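Local coordinates for protein chymotrypsin (Cellulomonas bogoriensis, PDB 2EA3) that probably cleaves peptide bonds as a secreted serine endopeptidase of the chymotrypsin-like S1 family, the chain being the protease part of a longer precursor, at residues Val115-Glu119 with Gly120-Gly124; Phe21-Gly25 with Gly26-Ala30. One frame throughout, in Å; residues are numbered along the deposited sequence.

Contact 1 of 2, residues Val115-Glu119 with Gly120-Gly124; sequences VTYPE and GTVRG. With SO4 (sulfate ion), chain D.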
ATOM      1  N   VAL A 115       6.879 -11.505  -9.923  1.00 19.12           N
ATOM      2  CA  VAL A 115       7.363 -10.566 -10.919  1.00 19.21           C
ATOM      3  C   VAL A 115       8.855 -10.394 -10.712  1.00 18.78           C
ATOM      4  O   VAL A 115       9.349 -10.596  -9.611  1.00 17.74           O
ATOM      5  CB  VAL A 115       6.678  -9.170 -10.836  1.00 19.20           C
ATOM      6  CG1 VAL A 115       5.195  -9.296 -10.987  1.00 20.83           C
ATOM      7  CG2 VAL A 115       6.990  -8.465  -9.541  1.00 19.87           C
ATOM      8  N   THR A 116       9.558  -9.990 -11.766  1.00 18.25           N
ATOM      9  CA  THR A 116      10.967  -9.712 -11.661  1.00 18.75           C
ATOM     10  C   THR A 116      11.188  -8.240 -11.963  1.00 18.69           C
ATOM     11  O   THR A 116      11.029  -7.805 -13.105  1.00 18.61           O
ATOM     12  CB  THR A 116      11.833 -10.626 -12.575  1.00 19.20           C
ATOM     13  OG1 THR A 116      11.592 -12.002 -12.234  1.00 20.82           O
ATOM     14  CG2 THR A 116      13.334 -10.301 -12.387  1.00 19.24           C
ATOM     15  N   TYR A 117      11.495  -7.484 -10.909  1.00 18.78           N
ATOM     16  CA  TYR A 117      11.879  -6.070 -10.993  1.00 19.36           C
ATOM     17  C   TYR A 117      13.371  -6.005 -11.290  1.00 19.54           C
ATOM     18  O   TYR A 117      14.059  -7.016 -11.160  1.00 19.00           O
ATOM     19  CB  TYR A 117      11.625  -5.362  -9.651  1.00 20.12           C
ATOM     20  CG  TYR A 117      10.166  -5.265  -9.244  1.00 20.64           C
ATOM     21  CD1 TYR A 117       9.681  -5.945  -8.121  1.00 20.07           C
ATOM     22  CD2 TYR A 117       9.278  -4.471  -9.963  1.00 23.07           C
ATOM     23  CE1 TYR A 117       8.313  -5.836  -7.733  1.00 20.05           C
ATOM     24  CE2 TYR A 117       7.927  -4.366  -9.591  1.00 24.47           C
ATOM     25  CZ  TYR A 117       7.453  -5.053  -8.486  1.00 21.18           C
ATOM     26  OH  TYR A 117       6.115  -4.940  -8.148  1.00 21.97           O
ATOM     27  N   PRO A 118      13.883  -4.820 -11.688  1.00 20.38           N
ATOM     28  CA  PRO A 118      15.335  -4.640 -11.792  1.00 20.62           C
ATOM     29  C   PRO A 118      16.092  -5.171 -10.571  1.00 21.22           C
ATOM     30  O   PRO A 118      17.156  -5.775 -10.725  1.00 21.67           O
ATOM     31  CB  PRO A 118      15.480  -3.119 -11.915  1.00 21.01           C
ATOM     32  CG  PRO A 118      14.224  -2.715 -12.660  1.00 20.83           C
ATOM     33  CD  PRO A 118      13.146  -3.609 -12.119  1.00 20.75           C
ATOM     34  N   GLU A 119      15.534  -4.983  -9.372  1.00 21.48           N
ATOM     35  CA  GLU A 119      16.213  -5.352  -8.125  1.00 21.67           C
ATOM     36  C   GLU A 119      16.146  -6.841  -7.786  1.00 21.05           C
ATOM     37  O   GLU A 119      16.954  -7.363  -7.001  1.00 21.23           O
ATOM     38  CB  GLU A 119      15.666  -4.513  -6.972  1.00 22.23           C
ATOM     39  CG  GLU A 119      15.913  -3.015  -7.138  1.00 24.67           C
ATOM     40  CD  GLU A 119      14.851  -2.285  -7.957  1.00 28.93           C
ATOM     41  OE1 GLU A 119      13.881  -2.904  -8.435  1.00 30.08           O
ATOM     42  OE2 GLU A 119      14.979  -1.056  -8.119  1.00 33.09           O
ATOM     43  N   GLY A 120      15.190  -7.532  -8.382  1.00 20.24           N
ATOM     44  CA  GLY A 120      15.041  -8.944  -8.143  1.00 19.09           C
ATOM     45  C   GLY A 120      13.597  -9.354  -8.180  1.00 18.20           C
ATOM     46  O   GLY A 120      12.713  -8.556  -8.463  1.00 18.09           O
ATOM     47  N   THR A 121      13.383 -10.620  -7.887  1.00 17.99           N
ATOM     48  CA  THR A 121      12.075 -11.245  -7.968  1.00 17.23           C
ATOM     49  C   THR A 121      11.322 -11.044  -6.671  1.00 16.39           C
ATOM     50  O   THR A 121      11.891 -11.144  -5.575  1.00 14.97           O
ATOM     51  CB  THR A 121      12.231 -12.735  -8.272  1.00 18.09           C
ATOM     52  OG1 THR A 121      13.040 -12.877  -9.460  1.00 20.07           O
ATOM     53  CG2 THR A 121      10.868 -13.415  -8.481  1.00 18.06           C
ATOM     54  N   VAL A 122      10.042 -10.720  -6.821  1.00 15.15           N
ATOM     55  CA  VAL A 122       9.132 -10.645  -5.690  1.00 14.75           C
ATOM     56  C   VAL A 122       8.056 -11.691  -5.930  1.00 14.72           C
ATOM     57  O   VAL A 122       7.527 -11.800  -7.040  1.00 14.92           O
ATOM     58  CB  VAL A 122       8.507  -9.228  -5.533  1.00 14.45           C
ATOM     59  CG1 VAL A 122       7.516  -9.196  -4.370  1.00 13.87           C
ATOM     60  CG2 VAL A 122       9.603  -8.191  -5.280  1.00 14.01           C
ATOM     61  N   ARG A 123       7.741 -12.464  -4.894  1.00 14.51           N
ATOM     62  CA  ARG A 123       6.765 -13.547  -5.017  1.00 15.64           C
ATOM     63  C   ARG A 123       5.579 -13.289  -4.102  1.00 14.42           C
ATOM     64  O   ARG A 123       5.596 -12.369  -3.283  1.00 14.04           O
ATOM     65  CB  ARG A 123       7.411 -14.896  -4.663  1.00 15.59           C
ATOM     66  CG  ARG A 123       8.598 -15.246  -5.539  1.00 19.18           C
ATOM     67  CD  ARG A 123       9.359 -16.476  -5.014  1.00 19.89           C
ATOM     68  NE  ARG A 123      10.540 -16.695  -5.849  1.00 27.09           N
ATOM     69  CZ  ARG A 123      11.749 -16.202  -5.576  1.00 30.58           C
ATOM     70  NH1 ARG A 123      11.953 -15.486  -4.470  1.00 33.18           N
ATOM     71  NH2 ARG A 123      12.762 -16.439  -6.405  1.00 31.94           N
ATOM     72  N   GLY A 124       4.538 -14.091  -4.262  1.00 12.84           N
ATOM     73  CA  GLY A 124       3.407 -14.041  -3.347  1.00 12.51           C
ATOM     74  C   GLY A 124       2.460 -12.888  -3.573  1.00 12.04           C
ATOM     75  O   GLY A 124       1.702 -12.533  -2.655  1.00 12.76           O
TER
HETATM   76  S   SO4 D 192      16.394 -16.147  -4.725  1.00 81.93           S
HETATM   77  O1  SO4 D 192      15.357 -16.120  -3.697  1.00 81.85           O
HETATM   78  O2  SO4 D 192      15.772 -16.165  -6.049  1.00 81.70           O
HETATM   79  O3  SO4 D 192      17.238 -14.957  -4.608  1.00 81.87           O
HETATM   80  O4  SO4 D 192      17.211 -17.347  -4.543  1.00 81.55           O
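The Y117 ring meets V122 at its edge and V115 on one face. V122 CG2 arrives near the ring plane, 3.6 Å from Y117 CD1 and equally close to CE1, while V115 CG2, from the same strand as the tyrosine, sits 3.4 Å above the plane, offset toward the rim. The tyrosine CG stands anti to its own carbonyl carbon (chi1 -65°), which lays the ring along the sheet face carrying V115 and V122; its OH is hydrogen-bonded to S152. On this same face V122 also packs against F52 and P53 of a neighbouring loop. The second flat group, the R123 guanidinium, has the methyl T121 CG2 over one face, again toward the rim. At its edge lies a sulfate ion, probably from the crystallisation liquor, with R123 NH2 giving a hydrogen bond of 3.0 Å to sulfate O2.

Strands 113-117 and 120-123 form a two-stranded antiparallel beta hairpin closed by a type I turn from Y117 to G120. V115 and V122 are a hydrogen-bonded pair: V115 N reaches V122 O at 3.0 Å and V122 N returns to V115 O at 2.9 Å, both bonds fairly straight. Nearer the turn, the bond from Y117 N to G120 O is more bent (141°). G120 has a positive phi (146°), a conformation that favours glycine.

On the reverse face, T116 and T121 form a non-hydrogen-bonded pair in the backbone, yet their side chains are linked: T116 OG1 and T121 OG1 are hydrogen-bonded at 3.2 Å.

Contact 2 of 2, residues Phe21-Gly25 with Gly26-Ala30; sequences FAVNG and GFITA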
ATOM      1  N   PHE A  21      -1.876   1.385   4.890  1.00  8.51           N
ATOM      2  CA  PHE A  21      -2.909   1.367   5.918  1.00  9.50           C
ATOM      3  C   PHE A  21      -2.305   1.733   7.240  1.00  9.88           C
ATOM      4  O   PHE A  21      -1.157   1.415   7.487  1.00  9.53           O
ATOM      5  CB  PHE A  21      -3.510  -0.024   6.053  1.00  9.87           C
ATOM      6  CG  PHE A  21      -4.197  -0.486   4.820  1.00  9.63           C
ATOM      7  CD1 PHE A  21      -5.489  -0.019   4.520  1.00 10.32           C
ATOM      8  CD2 PHE A  21      -3.550  -1.354   3.938  1.00 10.01           C
ATOM      9  CE1 PHE A  21      -6.123  -0.419   3.344  1.00  9.20           C
ATOM     10  CE2 PHE A  21      -4.184  -1.766   2.757  1.00 10.20           C
ATOM     11  CZ  PHE A  21      -5.470  -1.301   2.466  1.00 10.35           C
ATOM     12  N   ALA A  22      -3.114   2.375   8.087  1.00 10.15           N
ATOM     13  CA  ALA A  22      -2.736   2.644   9.467  1.00 10.17           C
ATOM     14  C   ALA A  22      -2.822   1.367  10.304  1.00 10.76           C
ATOM     15  O   ALA A  22      -3.782   0.599  10.217  1.00 11.41           O
ATOM     16  CB  ALA A  22      -3.634   3.715  10.047  1.00  9.85           C
ATOM     17  N   VAL A  23      -1.800   1.169  11.116  1.00 10.68           N
ATOM     18  CA  VAL A  23      -1.706   0.040  12.040  1.00 11.60           C
ATOM     19  C   VAL A  23      -1.267   0.584  13.394  1.00 12.04           C
ATOM     20  O   VAL A  23      -0.809   1.717  13.467  1.00 12.10           O
ATOM     21  CB  VAL A  23      -0.674  -1.018  11.552  1.00 11.53           C
ATOM     22  CG1 VAL A  23      -1.118  -1.634  10.205  1.00 10.56           C
ATOM     23  CG2 VAL A  23       0.700  -0.427  11.427  1.00 11.05           C
ATOM     24  N   ASN A  24      -1.370  -0.203  14.465  1.00 13.01           N
ATOM     25  CA  ASN A  24      -0.856   0.277  15.756  1.00 14.27           C
ATOM     26  C   ASN A  24       0.599   0.681  15.584  1.00 14.17           C
ATOM     27  O   ASN A  24       1.415  -0.122  15.112  1.00 15.31           O
ATOM     28  CB  ASN A  24      -0.916  -0.809  16.828  1.00 15.59           C
ATOM     29  CG  ASN A  24      -2.321  -1.108  17.288  1.00 20.70           C
ATOM     30  OD1 ASN A  24      -3.154  -0.211  17.441  1.00 26.89           O
ATOM     31  ND2 ASN A  24      -2.585  -2.378  17.538  1.00 26.20           N
ATOM     32  N   GLY A  25       0.910   1.932  15.917  1.00 14.13           N
ATOM     33  CA  GLY A  25       2.299   2.419  15.890  1.00 13.84           C
ATOM     34  C   GLY A  25       2.761   3.093  14.614  1.00 12.72           C
ATOM     35  O   GLY A  25       3.855   3.643  14.568  1.00 13.22           O
ATOM     36  N   GLY A  26       1.935   3.083  13.575  1.00 11.88           N
ATOM     37  CA  GLY A  26       2.327   3.741  12.342  1.00 10.80           C
ATOM     38  C   GLY A  26       1.535   3.256  11.156  1.00 10.23           C
ATOM     39  O   GLY A  26       0.331   3.119  11.235  1.00  9.69           O
ATOM     40  N   PHE A  27       2.216   3.033  10.042  1.00  9.70           N
ATOM     41  CA  PHE A  27       1.538   2.616   8.809  1.00  9.51           C
ATOM     42  C   PHE A  27       2.382   1.631   8.023  1.00  9.73           C
ATOM     43  O   PHE A  27       3.605   1.539   8.195  1.00 10.10           O
ATOM     44  CB  PHE A  27       1.088   3.821   7.947  1.00  9.72           C
ATOM     45  CG  PHE A  27       2.220   4.570   7.278  1.00  9.72           C
ATOM     46  CD1 PHE A  27       2.789   5.685   7.904  1.00 11.55           C
ATOM     47  CD2 PHE A  27       2.719   4.178   6.027  1.00 10.50           C
ATOM     48  CE1 PHE A  27       3.833   6.394   7.303  1.00 12.31           C
ATOM     49  CE2 PHE A  27       3.759   4.878   5.422  1.00 11.13           C
ATOM     50  CZ  PHE A  27       4.314   6.001   6.073  1.00 12.44           C
ATOM     51  N   ILE A  28       1.715   0.851   7.185  1.00  9.60           N
ATOM     52  CA  ILE A  28       2.398  -0.088   6.332  1.00  9.80           C
ATOM     53  C   ILE A  28       2.360   0.405   4.893  1.00 10.23           C
ATOM     54  O   ILE A  28       1.457   1.169   4.502  1.00  9.95           O
ATOM     55  CB  ILE A  28       1.818  -1.520   6.471  1.00  9.90           C
ATOM     56  CG1 ILE A  28       0.313  -1.538   6.183  1.00 10.71           C
ATOM     57  CG2 ILE A  28       2.154  -2.092   7.859  1.00 10.00           C
ATOM     58  CD1 ILE A  28      -0.248  -2.974   6.106  1.00 11.40           C
ATOM     59  N   THR A  29       3.352  -0.016   4.113  1.00  9.49           N
ATOM     60  CA  THR A  29       3.595   0.542   2.777  1.00  9.42           C
ATOM     61  C   THR A  29       4.462  -0.499   2.061  1.00  8.95           C
ATOM     62  O   THR A  29       4.638  -1.594   2.614  1.00  9.48           O
ATOM     63  CB  THR A  29       4.232   1.972   2.867  1.00  9.16           C
ATOM     64  OG1 THR A  29       4.309   2.589   1.561  1.00 10.05           O
ATOM     65  CG2 THR A  29       5.651   1.931   3.531  1.00  8.11           C
ATOM     66  N   ALA A  30       5.005  -0.174   0.879  1.00  8.59           N
ATOM     67  CA  ALA A  30       5.786  -1.151   0.109  1.00  8.32           C
ATOM     68  C   ALA A  30       7.240  -1.107   0.571  1.00  8.58           C
ATOM     69  O   ALA A  30       7.766  -0.037   0.860  1.00  8.34           O
ATOM     70  CB  ALA A  30       5.712  -0.861  -1.410  1.00  8.72           C
TER
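I28 lies across from F21 and diagonally from V23, on the same sheet face, and its side chain touches both. From CB, the branch CG1 falls between the backbone N and the carbonyl carbon (chi1 56°), which brings it over the F21 backbone: I28 CG1 is 3.5 Å from F21 O and 4.1 Å from F21 CB. The chain then extends to CD1, which comes to the edge of the F21 ring, near its plane. The other branch, CG2, turns toward the hairpin end and meets V23 CG1 at 4.1 Å, the two side chains crossing at about a right angle.

Strands 14-23 and 26-29 are adjacent in a closed six-stranded antiparallel barrel, one of the two that make up the chymotrypsin fold, and a type II turn from V23 to G26 links them. V23 and G26 exchange two nearly straight bonds, V23 N to G26 O at 2.9 Å and G26 N to V23 O at 3.1 Å. G25 and G26 both adopt positive phi, as glycines readily do.

Further along, I28 N donates to F21 O at 2.9 Å, whereas the return bond from F21 N is weak. F27 CB points to the face of A22 and lies 3.3 Å from F21 O; the rest of the side chain leads away to Y9, which its ring meets edge-to-face. V169 and I172 of helix 169-176 pack on I28.

Contact 2 comes first along the chain and contact 1 follows in series, both within the trypsin-like protease domain. Each is a beta hairpin, but one is buried and the other lies at the surface. Contact 2 belongs to the first six-stranded barrel, whereas contact 1 is a separate two-stranded sheet, which in sequence falls between strands 102-110 and 125-128 of the second barrel and projects from it. Their centres lie 23 Å apart and their nearest atoms about 8 Å, without touching. D56, of a possible Ser-His-Asp triad with H32 and S137, is touched by V122 of contact 1 and A30 of contact 2, so the surface hairpin and the residue following the buried one both border the probable catalytic region.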